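Local coordinates for ORF98 PTP-2 (Cydia pomonella granulosis virus, PDB 6I28), which probably acts as a dual-specificity protein phosphatase, removing phosphate from tyrosine and from serine or threonine side chains of proteins such as MAP kinases, at residues 17-22 with 31-36; 51-56 with 62-67; 84-89 with 119-124; 100-105 with 112-117. All coordinates share one frame; numbering follows the deposited sequence.

Three of the four contacts reach the same mixed five-stranded sheet: contact 1 through strand 18-21, contact 2 through its edge strand 64-68, and contact 4 through strand 100-103. Contacts 1 and 4 lie about 11 Å apart, centre to centre, and share backbone bonds between neighbouring strands. Contacts 1 and 2 are joined by Arg-31 NH1, 2.9 Å from Ala-56 O. Contact 3 ties helix 82-95 to helix 110-123, which contact 4 also uses. The centre of contact 4 lies about 2 Å from the centre of the chain; its strand segment carries the start of the HCX5R signature, and the phosphate-binding loop joins its two segments. A bound calcium ion lies about 11 Å from the side chain of Ile-102.

Contact 1. Residues 17-22 with 31-36; sequences DLFVGG and RHFVRQ
Phe-19 of strand 18-21 and Phe-33 of helix 27-36 carry this contact alone, as two rings set almost perpendicular, their planes at 89° and their centroids 5.5 Å apart. It is an offset edge-to-face pair in which Phe-33 supplies the edge. CZ of Phe-33, the outermost atom of that ring, comes to 3.5 Å from CD2 of Phe-19, and CE1 of Phe-33 follows at 3.7 Å from the same CD2. The second ring atom approached is CE2 of Phe-19, 3.8 Å from Phe-33 CZ, so the edge leans on the CD2-CE2 side of the Phe-19 ring and misses its middle. CD2 of Phe-19 lies at the Phe-33 edge, near the plane of that ring. The helix residue reaches so far because CG of Phe-33 stands opposite the backbone N (chi1 -179°), carrying the ring across the gap to the strand. Phe-33 makes a further edge-to-face pair with Tyr-9 and touches Ala-11, while Phe-19 also packs on Leu-101, Val-39 and Arg-13. On the other side of the strand, Leu-18 and Val-20 pack on helix 110-123. Helix 27-36 links strand 18-21 to the parallel strand 41-46, with strand 100-103 lying between them in the sheet. The aromatic pair thus belongs to a beta-alpha-beta crossover of the helix-flanked sheet of the dual-specificity phosphatase fold.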
loop_
_atom_site.group_PDB
_atom_site.type_symbol
_atom_site.label_atom_id
_atom_site.label_comp_id
_atom_site.label_asym_id
_atom_site.label_seq_id
_atom_site.Cartn_x
_atom_site.Cartn_y
_atom_site.Cartn_z
ATOM N N ASP A 17 -10.654 -4.382 2.058
ATOM C CA ASP A 17 -10.182 -3.107 2.598
ATOM C C ASP A 17 -9.304 -2.289 1.665
ATOM O O ASP A 17 -9.145 -1.078 1.892
ATOM C CB ASP A 17 -9.340 -3.326 3.880
ATOM C CG ASP A 17 -10.039 -4.110 4.934
ATOM O OD1 ASP A 17 -11.236 -3.821 5.188
ATOM O OD2 ASP A 17 -9.402 -5.089 5.520
ATOM N N LEU A 18 -8.677 -2.903 0.653
ATOM C CA LEU A 18 -7.574 -2.299 -0.076
ATOM C C LEU A 18 -7.736 -2.407 -1.583
ATOM O O LEU A 18 -8.113 -3.471 -2.090
ATOM C CB LEU A 18 -6.226 -2.987 0.274
ATOM C CG LEU A 18 -5.706 -2.874 1.685
ATOM C CD1 LEU A 18 -4.416 -3.658 1.763
ATOM C CD2 LEU A 18 -5.516 -1.396 2.125
ATOM N N PHE A 19 -7.466 -1.294 -2.268
ATOM C CA PHE A 19 -7.144 -1.197 -3.693
ATOM C C PHE A 19 -5.685 -0.802 -3.898
ATOM O O PHE A 19 -5.092 -0.070 -3.095
ATOM C CB PHE A 19 -8.026 -0.168 -4.401
ATOM C CG PHE A 19 -9.482 -0.470 -4.351
ATOM C CD1 PHE A 19 -10.236 -0.241 -3.221
ATOM C CD2 PHE A 19 -10.116 -0.968 -5.463
ATOM C CE1 PHE A 19 -11.572 -0.521 -3.233
ATOM C CE2 PHE A 19 -11.457 -1.243 -5.443
ATOM C CZ PHE A 19 -12.168 -1.031 -4.339
ATOM N N VAL A 20 -5.087 -1.313 -4.978
ATOM C CA VAL A 20 -3.750 -0.903 -5.415
ATOM C C VAL A 20 -3.796 -0.484 -6.889
ATOM O O VAL A 20 -4.406 -1.160 -7.730
ATOM C CB VAL A 20 -2.711 -2.024 -5.244
ATOM C CG1 VAL A 20 -1.439 -1.595 -5.908
ATOM C CG2 VAL A 20 -2.546 -2.394 -3.835
ATOM N N GLY A 21 -3.174 0.637 -7.213
ATOM C CA GLY A 21 -3.138 1.077 -8.585
ATOM C C GLY A 21 -2.045 2.074 -8.855
ATOM O O GLY A 21 -1.172 2.318 -8.012
ATOM N N GLY A 22 -2.120 2.660 -10.044
ATOM C CA GLY A 22 -1.094 3.587 -10.480
ATOM C C GLY A 22 -1.591 5.015 -10.576
ATOM O O GLY A 22 -2.519 5.401 -9.876
ATOM N N ARG A 31 -10.627 9.975 -10.130
ATOM C CA ARG A 31 -11.760 10.414 -9.325
ATOM C C ARG A 31 -12.987 9.557 -9.593
ATOM O O ARG A 31 -13.680 9.152 -8.655
ATOM C CB ARG A 31 -12.019 11.897 -9.606
ATOM C CG ARG A 31 -13.205 12.484 -8.858
ATOM C CD ARG A 31 -13.459 13.935 -9.292
ATOM N NE ARG A 31 -14.775 14.429 -8.911
ATOM C CZ ARG A 31 -15.052 15.027 -7.755
ATOM N NH1 ARG A 31 -14.101 15.217 -6.850
ATOM N NH2 ARG A 31 -16.297 15.455 -7.514
ATOM N N HIS A 32 -13.253 9.236 -10.857
ATOM C CA HIS A 32 -14.382 8.374 -11.200
ATOM C C HIS A 32 -14.265 7.005 -10.540
ATOM O O HIS A 32 -15.243 6.483 -10.006
ATOM C CB HIS A 32 -14.456 8.229 -12.708
ATOM C CG HIS A 32 -15.648 7.472 -13.199
ATOM N ND1 HIS A 32 -15.577 6.155 -13.609
ATOM C CD2 HIS A 32 -16.933 7.854 -13.392
ATOM C CE1 HIS A 32 -16.767 5.760 -14.034
ATOM N NE2 HIS A 32 -17.606 6.771 -13.911
ATOM N N PHE A 33 -13.062 6.426 -10.526
ATOM C CA PHE A 33 -12.854 5.129 -9.883
ATOM C C PHE A 33 -13.074 5.210 -8.374
ATOM O O PHE A 33 -13.747 4.349 -7.780
ATOM C CB PHE A 33 -11.460 4.627 -10.196
ATOM C CG PHE A 33 -11.153 3.292 -9.594
ATOM C CD1 PHE A 33 -10.785 3.162 -8.248
ATOM C CD2 PHE A 33 -11.248 2.145 -10.379
ATOM C CE1 PHE A 33 -10.505 1.929 -7.707
ATOM C CE2 PHE A 33 -10.971 0.928 -9.848
ATOM C CZ PHE A 33 -10.594 0.805 -8.491
ATOM N N VAL A 34 -12.502 6.229 -7.740
ATOM C CA VAL A 34 -12.634 6.393 -6.298
ATOM C C VAL A 34 -14.103 6.507 -5.903
ATOM O O VAL A 34 -14.561 5.845 -4.956
ATOM C CB VAL A 34 -11.835 7.636 -5.853
ATOM C CG1 VAL A 34 -12.282 8.094 -4.508
ATOM C CG2 VAL A 34 -10.345 7.360 -5.900
ATOM N N ARG A 35 -14.845 7.405 -6.574
ATOM C CA ARG A 35 -16.243 7.646 -6.201
ATOM C C ARG A 35 -17.133 6.463 -6.550
ATOM O O ARG A 35 -17.998 6.083 -5.755
ATOM C CB ARG A 35 -16.748 8.940 -6.849
ATOM C CG ARG A 35 -16.049 10.171 -6.269
ATOM C CD ARG A 35 -16.254 11.405 -7.124
ATOM N NE ARG A 35 -17.597 11.947 -6.956
ATOM C CZ ARG A 35 -17.933 12.863 -6.056
ATOM N NH1 ARG A 35 -17.016 13.356 -5.231
ATOM N NH2 ARG A 35 -19.183 13.289 -5.996
ATOM N N GLN A 36 -16.933 5.852 -7.720
ATOM C CA GLN A 36 -17.758 4.699 -8.113
ATOM C C GLN A 36 -17.609 3.540 -7.129
ATOM O O GLN A 36 -18.586 2.842 -6.834
ATOM C CB GLN A 36 -17.363 4.236 -9.516
ATOM C CG GLN A 36 -18.371 3.339 -10.195
ATOM C CD GLN A 36 -18.305 3.409 -11.731
ATOM O OE1 GLN A 36 -19.114 4.087 -12.383
ATOM N NE2 GLN A 36 -17.347 2.709 -12.300
#

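Contact 2. Residues 51-56 with 62-67; sequences APIKRA and GDHLHV
Lys-54 lies across the His-64 ring and ends at the backbone of the same residue. Its CG sits over one ring face, 3.7 Å from the centroid, a CH-pi contact displaced toward ND1 and CE1. From there the chain runs extended, and NZ donates to His-64 O at 3.1 Å, meeting the carbonyl from above its plane, 43° out of it. Ile-53 comes to the same imidazole from another direction: its CG2 lies at the ring edge, 3.8 Å from CE1. Helix 51-56 and strand 64-67 run antiparallel here (173°), as the helix of a beta-alpha-beta unit does against the strand it leads into; strand 41-46 opens this unit, and strand 64-68 closes it at the margin of the main sheet. Two waters extend the grip. One accepts from Lys-54 NZ at 2.7 Å and from His-66 N, giving the ammonium a second partner. The other donates to Lys-54 O and is hydrogen-bonded to His-64 ND1, 2.9 Å away in the ring plane. The remaining ring nitrogen, NE2, is hydrogen-bonded to Ser-44 OG on strand 41-46, so the imidazole is fixed at both nitrogens. Beyond Ile-53, the packing continues to Ile-46, Phe-23 and Met-30.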
loop_
_atom_site.group_PDB
_atom_site.type_symbol
_atom_site.label_atom_id
_atom_site.label_comp_id
_atom_site.label_asym_id
_atom_site.label_seq_id
_atom_site.Cartn_x
_atom_site.Cartn_y
_atom_site.Cartn_z
ATOM N N ALA A 51 -0.379 17.750 -5.059
ATOM C CA ALA A 51 -1.452 18.717 -4.835
ATOM C C ALA A 51 -2.552 18.646 -5.890
ATOM O O ALA A 51 -3.736 18.809 -5.535
ATOM C CB ALA A 51 -0.855 20.128 -4.780
ATOM N N PRO A 52 -2.252 18.409 -7.160
ATOM C CA PRO A 52 -3.337 18.257 -8.146
ATOM C C PRO A 52 -4.195 17.042 -7.889
ATOM O O PRO A 52 -5.415 17.080 -8.123
ATOM C CB PRO A 52 -2.585 18.117 -9.476
ATOM C CG PRO A 52 -1.219 18.814 -9.207
ATOM C CD PRO A 52 -0.915 18.520 -7.774
ATOM N N ILE A 53 -3.590 15.936 -7.459
ATOM C CA ILE A 53 -4.389 14.757 -7.148
ATOM C C ILE A 53 -5.271 15.040 -5.942
ATOM O O ILE A 53 -6.454 14.700 -5.935
ATOM C CB ILE A 53 -3.502 13.527 -6.914
ATOM C CG1 ILE A 53 -2.660 13.250 -8.149
ATOM C CG2 ILE A 53 -4.365 12.331 -6.632
ATOM C CD1 ILE A 53 -1.690 12.131 -7.951
ATOM N N LYS A 54 -4.693 15.643 -4.891
ATOM C CA LYS A 54 -5.483 16.008 -3.715
ATOM C C LYS A 54 -6.643 16.913 -4.111
ATOM O O LYS A 54 -7.771 16.727 -3.659
ATOM C CB LYS A 54 -4.614 16.723 -2.677
ATOM C CG LYS A 54 -3.731 15.793 -1.902
ATOM C CD LYS A 54 -3.267 16.328 -0.532
ATOM C CE LYS A 54 -2.562 15.186 0.270
ATOM N NZ LYS A 54 -2.349 15.451 1.717
ATOM N N ARG A 55 -6.371 17.917 -4.943
ATOM C CA ARG A 55 -7.410 18.856 -5.330
ATOM C C ARG A 55 -8.512 18.158 -6.116
ATOM O O ARG A 55 -9.702 18.382 -5.873
ATOM C CB ARG A 55 -6.804 19.998 -6.149
ATOM C CG ARG A 55 -7.777 21.175 -6.357
ATOM C CD ARG A 55 -7.058 22.493 -6.802
ATOM N NE ARG A 55 -5.785 22.644 -6.100
ATOM C CZ ARG A 55 -4.613 22.823 -6.691
ATOM N NH1 ARG A 55 -4.538 22.904 -8.006
ATOM N NH2 ARG A 55 -3.519 22.930 -5.955
ATOM N N ALA A 56 -8.142 17.281 -7.046
ATOM C CA ALA A 56 -9.161 16.699 -7.911
ATOM C C ALA A 56 -10.018 15.714 -7.144
ATOM O O ALA A 56 -11.234 15.657 -7.356
ATOM C CB ALA A 56 -8.515 16.019 -9.117
ATOM N N GLY A 62 -7.727 14.589 6.122
ATOM C CA GLY A 62 -7.285 13.433 6.791
ATOM C C GLY A 62 -7.491 12.168 6.015
ATOM O O GLY A 62 -6.920 11.153 6.371
ATOM N N ASP A 63 -8.313 12.209 4.967
ATOM C CA ASP A 63 -8.580 11.021 4.165
ATOM C C ASP A 63 -7.707 10.929 2.937
ATOM O O ASP A 63 -7.814 9.927 2.192
ATOM C CB ASP A 63 -10.051 10.928 3.753
ATOM C CG ASP A 63 -10.980 10.653 4.926
ATOM O OD1 ASP A 63 -10.518 10.162 5.979
ATOM O OD2 ASP A 63 -12.169 10.985 4.817
ATOM N N HIS A 64 -6.730 11.805 2.795
ATOM C CA HIS A 64 -5.762 11.702 1.701
ATOM C C HIS A 64 -4.379 11.984 2.264
ATOM O O HIS A 64 -4.101 13.102 2.707
ATOM C CB HIS A 64 -6.099 12.657 0.570
ATOM C CG HIS A 64 -5.338 12.383 -0.684
ATOM N ND1 HIS A 64 -5.718 12.884 -1.912
ATOM C CD2 HIS A 64 -4.219 11.651 -0.899
ATOM C CE1 HIS A 64 -4.862 12.459 -2.826
ATOM N NE2 HIS A 64 -3.944 11.711 -2.236
ATOM N N LEU A 65 -3.552 10.959 2.296
ATOM C CA LEU A 65 -2.192 10.971 2.788
ATOM C C LEU A 65 -1.213 10.836 1.632
ATOM O O LEU A 65 -1.376 9.978 0.769
ATOM C CB LEU A 65 -1.975 9.799 3.741
ATOM C CG LEU A 65 -0.615 9.629 4.425
ATOM C CD1 LEU A 65 -0.376 10.926 5.168
ATOM C CD2 LEU A 65 -0.543 8.467 5.380
ATOM N N HIS A 66 -0.152 11.607 1.680
ATOM C CA HIS A 66 0.932 11.583 0.708
ATOM C C HIS A 66 2.246 11.355 1.435
ATOM O O HIS A 66 2.537 12.043 2.411
ATOM C CB HIS A 66 0.999 12.923 -0.061
ATOM C CG HIS A 66 2.218 13.075 -0.915
ATOM N ND1 HIS A 66 3.054 14.173 -0.842
ATOM C CD2 HIS A 66 2.758 12.258 -1.851
ATOM C CE1 HIS A 66 4.047 14.036 -1.703
ATOM N NE2 HIS A 66 3.895 12.875 -2.317
ATOM N N VAL A 67 3.064 10.428 0.940
ATOM C CA VAL A 67 4.472 10.353 1.294
ATOM C C VAL A 67 5.290 10.503 0.011
ATOM O O VAL A 67 5.135 9.699 -0.922
ATOM C CB VAL A 67 4.843 9.028 1.997
ATOM C CG1 VAL A 67 6.340 8.999 2.223
ATOM C CG2 VAL A 67 4.123 8.866 3.315
HETATM O O HOH W 1 -0.511 14.296 3.352
HETATM O O HOH W 2 -8.060 14.617 -1.647
#

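Contact 3. Residues 84-89 with 119-124; sequences MLFNYL and IMRTNQ
Phe-86 and Arg-121 both have CG opposite the backbone N (chi1 179° and 178°), which sends each side chain outward from its helix to the other; beyond CG the arginine stays extended as far as NE and so travels along the ring. CG of Arg-121 lies near the CE1-CZ end of the Phe-86 ring, and CD almost over its middle, 3.6 Å from the centroid, in a CH-pi contact. NE comes next, over the same face and 3.3 Å from CE2. The guanidinium then lies flat on the ring in an offset stack, the planes 19° apart and the centres 3.9 Å apart; this cation-pi contact is displaced toward CD2 and CE2, so that CD2 of Phe-86 falls under the middle of the group. Thr-122 adds a methyl: CG2 touches Phe-86 CE1 at 3.9 Å, while its hydroxyl is hydrogen-bonded to Tyr-118 O one turn earlier. At the end of helix 110-123, Gln-124 takes positive phi, and its NE2 bonds Arg-121 O at 3.1 Å, in the carbonyl plane. The arginine head also has polar partners beyond the ring: NH1 bonds Tyr-117 OH and forms a salt bridge with Glu-83, a turn before Phe-86 on helix 82-95. With the cation-pi stack on its face and this carboxylate at NH1, the positive charge is probably well compensated.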
loop_
_atom_site.group_PDB
_atom_site.type_symbol
_atom_site.label_atom_id
_atom_site.label_comp_id
_atom_site.label_asym_id
_atom_site.label_seq_id
_atom_site.Cartn_x
_atom_site.Cartn_y
_atom_site.Cartn_z
ATOM N N MET A 84 4.328 4.677 10.278
ATOM C CA MET A 84 3.271 5.678 10.169
ATOM C C MET A 84 2.239 5.265 9.119
ATOM O O MET A 84 1.025 5.301 9.354
ATOM C CB MET A 84 3.896 7.044 9.833
ATOM C CG MET A 84 2.920 8.211 9.722
ATOM S SD MET A 84 2.094 8.225 8.089
ATOM C CE MET A 84 3.421 8.835 7.034
ATOM N N LEU A 85 2.692 4.753 7.977
ATOM C CA LEU A 85 1.752 4.358 6.940
ATOM C C LEU A 85 0.881 3.197 7.403
ATOM O O LEU A 85 -0.327 3.175 7.178
ATOM C CB LEU A 85 2.522 3.967 5.686
ATOM C CG LEU A 85 3.063 5.179 4.899
ATOM C CD1 LEU A 85 4.117 4.711 3.927
ATOM C CD2 LEU A 85 1.913 5.939 4.160
ATOM N N PHE A 86 1.500 2.184 7.991
ATOM C CA PHE A 86 0.723 1.082 8.545
ATOM C C PHE A 86 -0.360 1.535 9.508
ATOM O O PHE A 86 -1.518 1.090 9.415
ATOM C CB PHE A 86 1.604 0.040 9.225
ATOM C CG PHE A 86 0.810 -1.095 9.831
ATOM C CD1 PHE A 86 0.396 -2.164 9.063
ATOM C CD2 PHE A 86 0.364 -1.022 11.141
ATOM C CE1 PHE A 86 -0.354 -3.136 9.603
ATOM C CE2 PHE A 86 -0.412 -2.005 11.661
ATOM C CZ PHE A 86 -0.704 -3.098 10.894
ATOM N N ASN A 87 0.006 2.408 10.453
ATOM C CA ASN A 87 -0.935 2.881 11.458
ATOM C C ASN A 87 -2.031 3.700 10.834
ATOM O O ASN A 87 -3.193 3.584 11.239
ATOM C CB ASN A 87 -0.199 3.667 12.495
ATOM C CG ASN A 87 0.601 2.792 13.382
ATOM O OD1 ASN A 87 0.198 1.691 13.691
ATOM N ND2 ASN A 87 1.756 3.274 13.805
ATOM N N TYR A 88 -1.717 4.486 9.797
ATOM C CA TYR A 88 -2.761 5.192 9.067
ATOM C C TYR A 88 -3.761 4.223 8.446
ATOM O O TYR A 88 -4.988 4.340 8.615
ATOM C CB TYR A 88 -2.131 6.063 8.012
ATOM C CG TYR A 88 -3.101 6.894 7.234
ATOM C CD1 TYR A 88 -3.568 8.117 7.728
ATOM C CD2 TYR A 88 -3.583 6.466 6.007
ATOM C CE1 TYR A 88 -4.433 8.845 6.987
ATOM C CE2 TYR A 88 -4.449 7.221 5.266
ATOM C CZ TYR A 88 -4.876 8.430 5.755
ATOM O OH TYR A 88 -5.772 9.128 4.971
ATOM N N LEU A 89 -3.247 3.188 7.765
ATOM C CA LEU A 89 -4.178 2.226 7.184
ATOM C C LEU A 89 -5.029 1.561 8.268
ATOM O O LEU A 89 -6.241 1.406 8.112
ATOM C CB LEU A 89 -3.375 1.182 6.440
ATOM C CG LEU A 89 -2.660 1.685 5.162
ATOM C CD1 LEU A 89 -1.691 0.548 4.754
ATOM C CD2 LEU A 89 -3.566 2.029 4.051
ATOM N N ILE A 119 -0.828 -6.585 4.726
ATOM C CA ILE A 119 -1.375 -7.933 4.841
ATOM C C ILE A 119 -0.470 -8.850 5.664
ATOM O O ILE A 119 -0.961 -9.645 6.467
ATOM C CB ILE A 119 -1.626 -8.446 3.396
ATOM C CG1 ILE A 119 -2.802 -7.655 2.760
ATOM C CG2 ILE A 119 -1.877 -9.964 3.353
ATOM C CD1 ILE A 119 -3.114 -8.050 1.355
ATOM N N MET A 120 0.862 -8.736 5.490
ATOM C CA MET A 120 1.804 -9.463 6.318
ATOM C C MET A 120 1.582 -9.189 7.789
ATOM O O MET A 120 1.491 -10.116 8.592
ATOM C CB MET A 120 3.247 -9.086 5.963
ATOM C CG MET A 120 3.700 -9.439 4.596
ATOM S SD MET A 120 5.312 -8.744 4.224
ATOM C CE MET A 120 6.266 -9.310 5.617
ATOM N N ARG A 121 1.349 -7.938 8.145
ATOM C CA ARG A 121 1.343 -7.608 9.548
ATOM C C ARG A 121 -0.021 -7.815 10.211
ATOM O O ARG A 121 -0.092 -8.244 11.371
ATOM C CB ARG A 121 1.781 -6.143 9.723
ATOM C CG ARG A 121 1.757 -5.680 11.163
ATOM C CD ARG A 121 2.591 -4.424 11.322
ATOM N NE ARG A 121 2.290 -3.661 12.530
ATOM C CZ ARG A 121 2.944 -2.549 12.896
ATOM N NH1 ARG A 121 3.948 -2.090 12.181
ATOM N NH2 ARG A 121 2.592 -1.897 13.990
ATOM N N THR A 122 -1.108 -7.557 9.501
ATOM C CA THR A 122 -2.421 -7.825 10.064
ATOM C C THR A 122 -2.720 -9.327 10.115
ATOM O O THR A 122 -3.472 -9.789 10.986
ATOM C CB THR A 122 -3.531 -7.093 9.276
ATOM O OG1 THR A 122 -3.564 -7.461 7.881
ATOM C CG2 THR A 122 -3.413 -5.530 9.434
ATOM N N ASN A 123 -2.112 -10.108 9.244
ATOM C CA ASN A 123 -2.339 -11.553 9.242
ATOM C C ASN A 123 -1.207 -12.322 9.891
ATOM O O ASN A 123 -1.371 -13.504 10.159
ATOM C CB ASN A 123 -2.549 -12.040 7.812
ATOM C CG ASN A 123 -3.891 -11.619 7.262
ATOM O OD1 ASN A 123 -4.901 -12.248 7.530
ATOM N ND2 ASN A 123 -3.910 -10.537 6.531
ATOM N N GLN A 124 -0.096 -11.663 10.203
ATOM C CA GLN A 124 1.099 -12.304 10.724
ATOM C C GLN A 124 1.479 -13.466 9.815
ATOM O O GLN A 124 1.499 -14.638 10.222
ATOM C CB GLN A 124 0.912 -12.757 12.170
ATOM C CG GLN A 124 0.821 -11.595 13.091
ATOM C CD GLN A 124 2.147 -10.894 13.236
ATOM O OE1 GLN A 124 3.132 -11.487 13.653
ATOM N NE2 GLN A 124 2.165 -9.607 12.920
#

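Contact 4. Residues 100-105 with 112-117; sequences VLIHCH and ATLAIY
Ile-102 reaches from strand 100-103 to helix 110-123, where Leu-114 and Ala-115 receive it. Its CB points at the helix and splits there into two branches. The short one, CG2, stands opposite the backbone N and meets CD2 of Leu-114 at 4.0 Å, the two side chains crossing at about a right angle. The longer branch leaves through CG1, which lies opposite the carbonyl carbon (chi1 -54°), and ends in CD1. That methyl settles against the helix backbone itself, 4.1 Å from Ala-115 N, and is equally far from CB of Ala-115. Ile-102, Leu-114 and Ala-115 are all buried, and Leu-114 continues the apolar layer to Leu-85 and Leu-89 of helix 82-95. Ile-102 also touches Ser-111, a turn before Ala-115. Just beyond, the strand ends. His-103 turns away from the helix; its ND1 donates to Cys-104 O at 3.0 Å, in the carbonyl plane and on a lone pair, while NE2 is hydrogen-bonded to Ser-44 OG, so both ring nitrogens are engaged. The cysteine CB faces the helix, and its side chain packs on Arg-110 and Ser-111. His-103, Cys-104 and Arg-110 match the HCX5R signature of cysteine-dependent phosphatases, in which a strand, a phosphate-binding P-loop and a helix follow one another, the cysteine being the nucleophile in relatives.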
loop_
_atom_site.group_PDB
_atom_site.type_symbol
_atom_site.label_atom_id
_atom_site.label_comp_id
_atom_site.label_asym_id
_atom_site.label_seq_id
_atom_site.Cartn_x
_atom_site.Cartn_y
_atom_site.Cartn_z
ATOM N N VAL A 100 -9.326 1.708 1.313
ATOM C CA VAL A 100 -8.168 2.546 0.990
ATOM C C VAL A 100 -7.663 2.201 -0.409
ATOM O O VAL A 100 -7.451 1.028 -0.723
ATOM C CB VAL A 100 -7.032 2.360 2.011
ATOM C CG1 VAL A 100 -5.922 3.335 1.779
ATOM C CG2 VAL A 100 -7.508 2.540 3.424
ATOM N N LEU A 101 -7.441 3.223 -1.224
ATOM C CA LEU A 101 -6.702 3.111 -2.469
ATOM C C LEU A 101 -5.259 3.527 -2.163
ATOM O O LEU A 101 -5.007 4.671 -1.819
ATOM C CB LEU A 101 -7.285 3.970 -3.585
ATOM C CG LEU A 101 -6.337 4.123 -4.776
ATOM C CD1 LEU A 101 -6.008 2.710 -5.428
ATOM C CD2 LEU A 101 -6.868 5.117 -5.816
ATOM N N ILE A 102 -4.324 2.607 -2.316
ATOM C CA ILE A 102 -2.889 2.891 -2.257
ATOM C C ILE A 102 -2.353 2.933 -3.692
ATOM O O ILE A 102 -2.515 1.995 -4.483
ATOM C CB ILE A 102 -2.111 1.845 -1.453
ATOM C CG1 ILE A 102 -2.657 1.631 -0.033
ATOM C CG2 ILE A 102 -0.608 2.258 -1.386
ATOM C CD1 ILE A 102 -2.236 0.252 0.505
ATOM N N HIS A 103 -1.756 4.035 -4.090
ATOM C CA HIS A 103 -1.304 4.173 -5.462
ATOM C C HIS A 103 0.094 4.787 -5.538
ATOM O O HIS A 103 0.512 5.587 -4.684
ATOM C CB HIS A 103 -2.262 5.025 -6.321
ATOM C CG HIS A 103 -2.057 6.516 -6.215
ATOM N ND1 HIS A 103 -1.233 7.234 -7.056
ATOM C CD2 HIS A 103 -2.583 7.423 -5.351
ATOM C CE1 HIS A 103 -1.270 8.513 -6.725
ATOM N NE2 HIS A 103 -2.077 8.654 -5.692
ATOM N N CYS A 104 0.798 4.434 -6.597
ATOM C CA CYS A 104 2.034 5.072 -7.017
ATOM C C CYS A 104 1.863 5.466 -8.473
ATOM O O CYS A 104 0.822 6.043 -8.850
ATOM C CB CYS A 104 3.231 4.165 -6.745
ATOM S SG CYS A 104 3.179 2.489 -7.362
ATOM N N HIS A 105 2.856 5.204 -9.319
ATOM C CA HIS A 105 2.724 5.508 -10.747
ATOM C C HIS A 105 2.299 4.301 -11.571
ATOM O O HIS A 105 1.452 4.430 -12.445
ATOM C CB HIS A 105 4.036 6.092 -11.276
ATOM C CG HIS A 105 4.184 7.551 -10.975
ATOM N ND1 HIS A 105 3.189 8.467 -11.234
ATOM C CD2 HIS A 105 5.184 8.250 -10.394
ATOM C CE1 HIS A 105 3.579 9.671 -10.858
ATOM N NE2 HIS A 105 4.788 9.568 -10.347
ATOM N N ALA A 112 2.357 -1.494 -4.096
ATOM C CA ALA A 112 2.228 -2.920 -3.804
ATOM C C ALA A 112 3.003 -3.313 -2.547
ATOM O O ALA A 112 2.557 -4.169 -1.774
ATOM C CB ALA A 112 2.714 -3.752 -4.982
ATOM N N THR A 113 4.156 -2.682 -2.321
ATOM C CA THR A 113 4.948 -2.941 -1.129
ATOM C C THR A 113 4.175 -2.621 0.142
ATOM O O THR A 113 4.136 -3.408 1.090
ATOM C CB THR A 113 6.254 -2.166 -1.230
ATOM O OG1 THR A 113 7.092 -2.780 -2.241
ATOM C CG2 THR A 113 7.076 -2.176 0.094
ATOM N N LEU A 114 3.519 -1.456 0.197
ATOM C CA LEU A 114 2.730 -1.150 1.386
ATOM C C LEU A 114 1.537 -2.076 1.566
ATOM O O LEU A 114 1.214 -2.442 2.712
ATOM C CB LEU A 114 2.268 0.308 1.364
ATOM C CG LEU A 114 1.416 0.849 2.521
ATOM C CD1 LEU A 114 2.133 0.657 3.834
ATOM C CD2 LEU A 114 1.042 2.322 2.292
ATOM N N ALA A 115 0.835 -2.410 0.479
ATOM C CA ALA A 115 -0.291 -3.338 0.575
ATOM C C ALA A 115 0.161 -4.685 1.110
ATOM O O ALA A 115 -0.470 -5.244 2.028
ATOM C CB ALA A 115 -0.955 -3.474 -0.780
ATOM N N ILE A 116 1.285 -5.190 0.607
ATOM C CA ILE A 116 1.782 -6.496 1.022
ATOM C C ILE A 116 2.137 -6.442 2.493
ATOM O O ILE A 116 1.838 -7.363 3.248
ATOM C CB ILE A 116 2.978 -6.924 0.146
ATOM C CG1 ILE A 116 2.550 -7.274 -1.289
ATOM C CG2 ILE A 116 3.756 -8.122 0.784
ATOM C CD1 ILE A 116 3.685 -7.671 -2.266
ATOM N N TYR A 117 2.743 -5.342 2.932
ATOM C CA TYR A 117 3.157 -5.230 4.323
ATOM C C TYR A 117 1.947 -5.144 5.247
ATOM O O TYR A 117 1.914 -5.789 6.312
ATOM C CB TYR A 117 4.011 -3.981 4.520
ATOM C CG TYR A 117 4.438 -3.794 5.978
ATOM C CD1 TYR A 117 5.152 -4.726 6.639
ATOM C CD2 TYR A 117 4.090 -2.658 6.669
ATOM C CE1 TYR A 117 5.558 -4.560 7.980
ATOM C CE2 TYR A 117 4.452 -2.440 7.991
ATOM C CZ TYR A 117 5.179 -3.389 8.662
ATOM O OH TYR A 117 5.567 -3.221 9.982
#